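Side-chain contacts in CG14216 (Drosophila melanogaster, PDB 3P9Y), which probably removes phosphate from phosphoserines of the heptapeptide repeats in the C-terminal domain of RNA polymerase II: residues Glu25-Leu30 against Phe35-Tyr40; Ile111-Glu116 against Phe157-Met162; Asn19-Met24 against Glu150-Gly155. The protein carries 2 engineered substitutions. All coordinates share one frame; numbering follows the deposited sequence.

Contact 1 (Glu25-Leu30 against Phe35-Tyr40); sequences EAHNFL and FNVRSY
His27 reaches from its helix to Ser39 and Val37 of the neighbouring strand. Its CG lies anti to the backbone N (chi1 -172°), which carries the imidazole off the helix, with its ND1 edge toward Ser39 and one face against Val37. ND1 and Ser39 OG are hydrogen-bonded at 2.9 Å, nearly straight at 173°, with OG in the plane of the ring. The same hydroxyl is bonded to Lys96 NZ. Val37 CG1 lies beneath His27 CD2 at 3.7 Å, on the side where the carbonyl carbon of Val37 lies over the face, while NE2 and Val37 O have too poor an angle to bond. Val37 is shared: CG2, anti to its own backbone N, meets Leu30 CD1 at 3.8 Å, the two side chains crossing at about a right angle. The other Leu30 methyl, CD2, lies 3.9 Å from Phe35 CD2. Phe35 N donates to Leu30 O over 3.1 Å, and that oxygen also sits at the edge of the phenyl ring. Helix and strand run almost antiparallel, at 172°, as consecutive elements of a beta-alpha-beta unit. Replacing His27 with an alanine would probably take one partner from Ser39 OG and leave Val37 CG1 without its aromatic cover. Polar bonds thus sit at both ends of an aliphatic middle; the His27-Ser39 bond fixes the imidazole's rotation, and the nearby lysine probably disfavours a second positive charge on it.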
# COMPACT_ATOMS: atom_id res chain seq x y z
N GLU A 25 0.99 -6.78 0.61
CA GLU A 25 0.80 -7.72 -0.49
C GLU A 25 1.23 -7.03 -1.79
O GLU A 25 1.96 -7.62 -2.60
CB GLU A 25 -0.67 -8.13 -0.56
CG GLU A 25 -0.93 -9.36 -1.39
CD GLU A 25 -0.41 -10.62 -0.73
OE1 GLU A 25 0.50 -11.24 -1.29
OE2 GLU A 25 -0.90 -10.98 0.37
N ALA A 26 0.80 -5.79 -1.97
CA ALA A 26 1.18 -5.01 -3.14
C ALA A 26 2.68 -4.70 -3.13
O ALA A 26 3.33 -4.71 -4.17
CB ALA A 26 0.38 -3.71 -3.21
N HIS A 27 3.22 -4.42 -1.94
CA HIS A 27 4.64 -4.12 -1.81
C HIS A 27 5.43 -5.29 -2.36
O HIS A 27 6.31 -5.13 -3.19
CB HIS A 27 5.01 -3.89 -0.34
CG HIS A 27 6.41 -3.38 -0.14
ND1 HIS A 27 6.72 -2.42 0.81
CD2 HIS A 27 7.57 -3.69 -0.76
CE1 HIS A 27 8.02 -2.16 0.76
NE2 HIS A 27 8.56 -2.92 -0.18
N ASN A 28 5.08 -6.49 -1.88
CA ASN A 28 5.82 -7.69 -2.22
C ASN A 28 5.78 -7.98 -3.72
O ASN A 28 6.80 -8.26 -4.34
CB ASN A 28 5.26 -8.88 -1.45
CG ASN A 28 5.98 -10.17 -1.77
OD1 ASN A 28 7.02 -10.47 -1.19
ND2 ASN A 28 5.43 -10.93 -2.70
N PHE A 29 4.58 -7.88 -4.30
CA PHE A 29 4.40 -8.18 -5.71
C PHE A 29 5.15 -7.17 -6.57
O PHE A 29 5.93 -7.54 -7.44
CB PHE A 29 2.91 -8.18 -6.05
CG PHE A 29 2.56 -8.97 -7.28
CD1 PHE A 29 2.16 -10.29 -7.18
CD2 PHE A 29 2.63 -8.39 -8.53
CE1 PHE A 29 1.84 -11.02 -8.32
CE2 PHE A 29 2.32 -9.11 -9.67
CZ PHE A 29 1.91 -10.42 -9.56
N LEU A 30 4.93 -5.88 -6.31
CA LEU A 30 5.59 -4.82 -7.05
C LEU A 30 7.11 -4.97 -7.01
O LEU A 30 7.78 -4.80 -8.03
CB LEU A 30 5.20 -3.44 -6.50
CG LEU A 30 3.82 -2.93 -6.93
CD1 LEU A 30 3.37 -1.78 -6.03
CD2 LEU A 30 3.81 -2.51 -8.40
N PHE A 35 9.98 -3.12 -9.35
CA PHE A 35 9.69 -1.71 -9.07
C PHE A 35 10.32 -1.21 -7.78
O PHE A 35 10.52 -1.96 -6.83
CB PHE A 35 8.18 -1.48 -9.05
CG PHE A 35 7.53 -1.63 -10.39
CD1 PHE A 35 7.59 -0.61 -11.31
CD2 PHE A 35 6.89 -2.81 -10.74
CE1 PHE A 35 7.01 -0.74 -12.56
CE2 PHE A 35 6.31 -2.95 -11.99
CZ PHE A 35 6.37 -1.92 -12.89
N ASN A 36 10.65 0.08 -7.77
CA ASN A 36 11.07 0.78 -6.57
C ASN A 36 9.84 1.15 -5.76
O ASN A 36 9.17 2.13 -6.07
CB ASN A 36 11.84 2.04 -6.96
CG ASN A 36 12.22 2.90 -5.76
OD1 ASN A 36 12.01 2.52 -4.61
ND2 ASN A 36 12.78 4.07 -6.03
N VAL A 37 9.52 0.36 -4.74
CA VAL A 37 8.27 0.55 -4.02
C VAL A 37 8.47 0.64 -2.50
O VAL A 37 9.32 -0.05 -1.93
CB VAL A 37 7.27 -0.60 -4.35
CG1 VAL A 37 7.90 -1.96 -4.06
CG2 VAL A 37 5.96 -0.43 -3.59
N ARG A 38 7.70 1.52 -1.87
CA ARG A 38 7.64 1.63 -0.41
C ARG A 38 6.18 1.58 -0.01
O ARG A 38 5.31 1.85 -0.82
CB ARG A 38 8.28 2.94 0.07
CG ARG A 38 9.76 3.05 -0.22
CD ARG A 38 10.37 4.28 0.42
NE ARG A 38 11.83 4.28 0.35
CZ ARG A 38 12.54 4.67 -0.71
NH1 ARG A 38 11.92 5.10 -1.81
NH2 ARG A 38 13.86 4.63 -0.67
N SER A 39 5.90 1.22 1.24
CA SER A 39 4.52 1.08 1.69
C SER A 39 4.27 1.78 3.02
O SER A 39 5.19 1.92 3.83
CB SER A 39 4.14 -0.40 1.82
OG SER A 39 5.01 -1.07 2.72
N TYR A 40 3.03 2.21 3.23
CA TYR A 40 2.65 2.93 4.44
C TYR A 40 1.18 2.68 4.79
O TYR A 40 0.42 2.17 3.98
CB TYR A 40 2.87 4.43 4.24
CG TYR A 40 4.26 4.78 3.78
CD1 TYR A 40 5.28 4.99 4.70
CD2 TYR A 40 4.56 4.90 2.43
CE1 TYR A 40 6.56 5.30 4.28
CE2 TYR A 40 5.83 5.22 2.01
CZ TYR A 40 6.83 5.42 2.94
OH TYR A 40 8.10 5.73 2.52

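Contact 2 (Ile111-Glu116 against Phe157-Met162); sequences IIVTVE and FVITDM
Val113, Val115, Ile159 and Met162 meet with no flat group among them, so neither ring faces nor ring edges enter this interface. The one aromatic side chain of the two segments, Phe157, is on another side of the helix, where its ring meets that of Phe29 with the planes at about 50°. At the interface itself the two methyls of Val113 have different partners. CG1, anti to the backbone N (chi1 -178°), lies 3.9 Å from Ile159 CD1 and almost equally near to CG1 and CG2 of that isoleucine, the side chains sliding past each other in opposite directions. CG2 instead meets Met162 CE at 3.8 Å, tip to tip. Met162 gets there by a fully extended start, followed by a bend at its last torsion (chi3 71°) that swings the methyl round to the valine. Val115 CG1 adds a looser touch on Ile159 CD1 at 4.3 Å. All four side chains are buried, and the join is purely apolar; Phe183 and Ile191 pack on Met162 as well. Beyond the strand, Ile112 and Thr114 pack against helix 117-128, so the sheet is layered by helices on both faces. With 111-114 as the middle of five strands and helix 149-167 laid on it, this is the alpha/beta sandwich core of the low-molecular-weight protein tyrosine phosphatase-like fold.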
# COMPACT_ATOMS: atom_id res chain seq x y z
N ILE A 111 4.34 8.15 -7.99
CA ILE A 111 2.98 7.60 -7.92
C ILE A 111 2.69 7.05 -6.53
O ILE A 111 3.50 6.31 -5.96
CB ILE A 111 2.78 6.47 -8.95
CG1 ILE A 111 3.06 6.97 -10.37
CG2 ILE A 111 1.36 5.92 -8.85
CD1 ILE A 111 2.89 5.90 -11.45
N ILE A 112 1.54 7.41 -5.99
CA ILE A 112 1.09 6.87 -4.71
C ILE A 112 -0.24 6.17 -4.93
O ILE A 112 -1.22 6.80 -5.30
CB ILE A 112 0.91 7.99 -3.67
CG1 ILE A 112 2.22 8.77 -3.50
CG2 ILE A 112 0.44 7.42 -2.34
CD1 ILE A 112 2.11 9.96 -2.55
N VAL A 113 -0.28 4.86 -4.71
CA VAL A 113 -1.51 4.10 -4.85
C VAL A 113 -2.14 3.90 -3.48
O VAL A 113 -1.47 3.50 -2.54
CB VAL A 113 -1.25 2.73 -5.51
CG1 VAL A 113 -2.55 1.96 -5.71
CG2 VAL A 113 -0.52 2.90 -6.84
N THR A 114 -3.43 4.22 -3.35
CA THR A 114 -4.17 3.93 -2.12
C THR A 114 -5.19 2.84 -2.41
O THR A 114 -5.57 2.63 -3.56
CB THR A 114 -4.88 5.19 -1.56
OG1 THR A 114 -5.78 5.72 -2.54
CG2 THR A 114 -3.86 6.25 -1.18
N VAL A 115 -5.64 2.16 -1.36
CA VAL A 115 -6.45 0.95 -1.54
C VAL A 115 -7.90 1.13 -1.07
O VAL A 115 -8.67 0.17 -1.06
CB VAL A 115 -5.80 -0.26 -0.84
CG1 VAL A 115 -4.43 -0.52 -1.42
CG2 VAL A 115 -5.70 -0.03 0.66
N GLU A 116 -8.27 2.35 -0.70
CA GLU A 116 -9.66 2.68 -0.43
C GLU A 116 -9.80 4.19 -0.25
O GLU A 116 -8.83 4.86 0.09
CB GLU A 116 -10.20 1.94 0.81
CG GLU A 116 -9.53 2.29 2.12
CD GLU A 116 -10.26 1.66 3.31
OE1 GLU A 116 -9.68 0.80 4.00
OE2 GLU A 116 -11.43 2.02 3.55
N PHE A 157 -2.09 -7.88 -7.86
CA PHE A 157 -2.05 -8.14 -9.29
C PHE A 157 -2.58 -6.93 -10.07
O PHE A 157 -1.98 -6.52 -11.06
CB PHE A 157 -2.90 -9.36 -9.65
CG PHE A 157 -2.15 -10.67 -9.60
CD1 PHE A 157 -1.50 -11.15 -10.73
CD2 PHE A 157 -2.12 -11.42 -8.44
CE1 PHE A 157 -0.81 -12.36 -10.70
CE2 PHE A 157 -1.44 -12.63 -8.39
CZ PHE A 157 -0.78 -13.10 -9.53
N VAL A 158 -3.70 -6.38 -9.63
CA VAL A 158 -4.35 -5.30 -10.37
C VAL A 158 -3.54 -4.02 -10.30
O VAL A 158 -3.35 -3.33 -11.30
CB VAL A 158 -5.77 -5.01 -9.83
CG1 VAL A 158 -6.40 -3.86 -10.60
CG2 VAL A 158 -6.63 -6.26 -9.92
N ILE A 159 -3.07 -3.69 -9.11
CA ILE A 159 -2.26 -2.50 -8.92
C ILE A 159 -0.99 -2.61 -9.75
O ILE A 159 -0.53 -1.63 -10.33
CB ILE A 159 -1.90 -2.33 -7.44
CG1 ILE A 159 -3.13 -1.86 -6.67
CG2 ILE A 159 -0.76 -1.33 -7.28
CD1 ILE A 159 -2.98 -1.92 -5.17
N THR A 160 -0.42 -3.81 -9.81
CA THR A 160 0.81 -4.02 -10.55
C THR A 160 0.58 -3.86 -12.05
O THR A 160 1.40 -3.26 -12.74
CB THR A 160 1.43 -5.39 -10.25
OG1 THR A 160 1.80 -5.46 -8.87
CG2 THR A 160 2.67 -5.61 -11.10
N ASP A 161 -0.53 -4.37 -12.55
CA ASP A 161 -0.89 -4.16 -13.95
C ASP A 161 -0.99 -2.67 -14.25
O ASP A 161 -0.56 -2.20 -15.31
CB ASP A 161 -2.22 -4.83 -14.30
CG ASP A 161 -2.13 -6.34 -14.31
OD1 ASP A 161 -1.02 -6.88 -14.53
OD2 ASP A 161 -3.17 -6.99 -14.10
N MET A 162 -1.57 -1.92 -13.32
CA MET A 162 -1.74 -0.49 -13.51
C MET A 162 -0.39 0.22 -13.56
O MET A 162 -0.15 1.05 -14.43
CB MET A 162 -2.58 0.11 -12.39
CG MET A 162 -2.84 1.59 -12.58
SD MET A 162 -3.83 2.32 -11.26
CE MET A 162 -2.66 2.30 -9.90

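Contact 3 (Asn19-Met24 against Glu150-Gly155); sequences NMNRSM and EDALMG
Asn21 and Arg22, where the phosphate-binding loop of the phosphatase turns into helix 22-32, pack on Ala152 of helix 149-167. The backbones come close, with 4.8 Å between Arg22 CA and Ala152 CA, suited to a side chain as small as alanine. Ala152 CB points at the loop and touches the Asn21 amide, with OD1 at 3.4 Å and ND2 a little farther. That amide is tied by ND2 to Asn147 OD1, which helps to fix how it is turned against the methyl. Ala152 CB also lies 4.2 Å from Arg22 CG. A water then bridges the backbones, donating one hydrogen to Arg22 O at 2.8 Å and the other to Ala152 O at 2.9 Å. Beyond CG the arginine chain bends at chi3 (-63°) and leads away from the helix: NH1 also reaches Glu116, while NE bonds to the modified side chain of the bound peptide, as do the backbone N atoms of Met20 and Asn21. Backbone amides and an arginine directed together at one group, between a strand and the start of a helix, are the signature of the CX5R P-loop of this phosphatase class, whose cysteine position is held by Asp16 in this chain.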
# COMPACT_ATOMS: atom_id res chain seq x y z
N ASN A 19 -0.81 -0.64 7.26
CA ASN A 19 0.42 -1.10 6.61
C ASN A 19 0.70 -2.55 6.99
O ASN A 19 1.84 -2.91 7.32
CB ASN A 19 1.59 -0.20 6.99
CG ASN A 19 2.84 -0.47 6.18
OD1 ASN A 19 2.79 -0.84 5.00
ND2 ASN A 19 3.97 -0.28 6.81
N MET A 20 -0.34 -3.37 6.93
CA MET A 20 -0.29 -4.76 7.38
C MET A 20 -0.65 -5.74 6.27
O MET A 20 0.11 -6.66 5.98
CB MET A 20 -1.27 -4.99 8.54
CG MET A 20 -0.64 -4.86 9.90
SD MET A 20 0.55 -6.18 10.26
CE MET A 20 1.39 -5.45 11.65
N ASN A 21 -1.81 -5.56 5.66
CA ASN A 21 -2.32 -6.52 4.69
C ASN A 21 -2.19 -6.04 3.25
O ASN A 21 -1.29 -6.46 2.53
CB ASN A 21 -3.79 -6.84 4.99
CG ASN A 21 -4.38 -7.86 4.04
OD1 ASN A 21 -3.68 -8.75 3.55
ND2 ASN A 21 -5.67 -7.74 3.78
N ARG A 22 -3.09 -5.15 2.84
CA ARG A 22 -3.21 -4.76 1.44
C ARG A 22 -1.95 -4.10 0.87
O ARG A 22 -1.51 -4.44 -0.23
CB ARG A 22 -4.42 -3.84 1.25
CG ARG A 22 -5.77 -4.56 1.43
CD ARG A 22 -6.92 -3.56 1.60
NE ARG A 22 -6.78 -2.76 2.82
CZ ARG A 22 -7.56 -1.75 3.16
NH1 ARG A 22 -8.57 -1.38 2.37
NH2 ARG A 22 -7.35 -1.09 4.29
N SER A 23 -1.36 -3.16 1.60
CA SER A 23 -0.19 -2.45 1.10
C SER A 23 1.03 -3.38 1.04
O SER A 23 1.89 -3.21 0.19
CB SER A 23 0.15 -1.25 1.98
OG SER A 23 0.69 -1.64 3.23
N MET A 24 1.08 -4.35 1.93
CA MET A 24 2.24 -5.24 2.00
C MET A 24 2.19 -6.32 0.93
O MET A 24 3.22 -6.74 0.41
CB MET A 24 2.36 -5.85 3.39
CG MET A 24 2.70 -4.81 4.45
SD MET A 24 4.25 -3.96 4.06
CE MET A 24 5.44 -5.15 4.69
N GLU A 150 -7.21 -12.87 0.55
CA GLU A 150 -7.37 -13.27 -0.84
C GLU A 150 -7.47 -12.06 -1.76
O GLU A 150 -6.81 -12.00 -2.81
CB GLU A 150 -8.62 -14.14 -1.02
CG GLU A 150 -8.57 -15.49 -0.33
CD GLU A 150 -9.26 -15.48 1.02
OE1 GLU A 150 -10.27 -16.21 1.17
OE2 GLU A 150 -8.82 -14.74 1.93
N ASP A 151 -8.28 -11.09 -1.37
CA ASP A 151 -8.49 -9.90 -2.19
C ASP A 151 -7.27 -8.99 -2.15
O ASP A 151 -7.04 -8.22 -3.08
CB ASP A 151 -9.75 -9.16 -1.75
CG ASP A 151 -11.01 -9.84 -2.22
OD1 ASP A 151 -11.09 -10.17 -3.42
OD2 ASP A 151 -11.93 -10.05 -1.39
N ALA A 152 -6.47 -9.08 -1.10
CA ALA A 152 -5.24 -8.30 -1.03
C ALA A 152 -4.28 -8.76 -2.13
O ALA A 152 -3.64 -7.95 -2.80
CB ALA A 152 -4.59 -8.43 0.33
N LEU A 153 -4.21 -10.07 -2.34
CA LEU A 153 -3.36 -10.61 -3.40
C LEU A 153 -3.90 -10.22 -4.77
O LEU A 153 -3.13 -9.86 -5.66
CB LEU A 153 -3.26 -12.13 -3.29
CG LEU A 153 -2.37 -12.77 -4.36
CD1 LEU A 153 -0.94 -12.28 -4.23
CD2 LEU A 153 -2.44 -14.30 -4.29
N MET A 154 -5.22 -10.30 -4.94
CA MET A 154 -5.86 -9.92 -6.19
C MET A 154 -5.59 -8.45 -6.47
O MET A 154 -5.33 -8.06 -7.60
CB MET A 154 -7.37 -10.14 -6.11
CG MET A 154 -7.80 -11.57 -5.85
SD MET A 154 -7.72 -12.60 -7.32
CE MET A 154 -6.01 -13.17 -7.28
N GLY A 155 -5.65 -7.63 -5.43
CA GLY A 155 -5.36 -6.22 -5.55
C GLY A 155 -3.92 -5.97 -5.97
O GLY A 155 -3.63 -5.05 -6.72
O HOH W 1 -3.25 -5.16 -2.32

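The three contact centres lie about 9 to 10 Å apart. Contacts 1 and 3 share helix 22-32, contacts 2 and 3 share helix 149-167, and contacts 1 and 2 reach the same sheet. Where contact 1 meets contact 2 the two helices pack directly, Leu30 CD2 lying 3.6 Å from Thr160 OG1; toward contact 3, Glu25 CG comes within 3.4 Å of Ala152 O. Contacts 2 and 3 meet where Val115 CG2 lies 3.6 Å from Arg22 CZ, beside the Glu116 salt bridge. Contact 3 adjoins the bound peptide, so that bridge ties the residue right before helix 117-128 to a peptide-binding arginine, and contact 1 packs the following turns of the same helix on the edge strand 36-41.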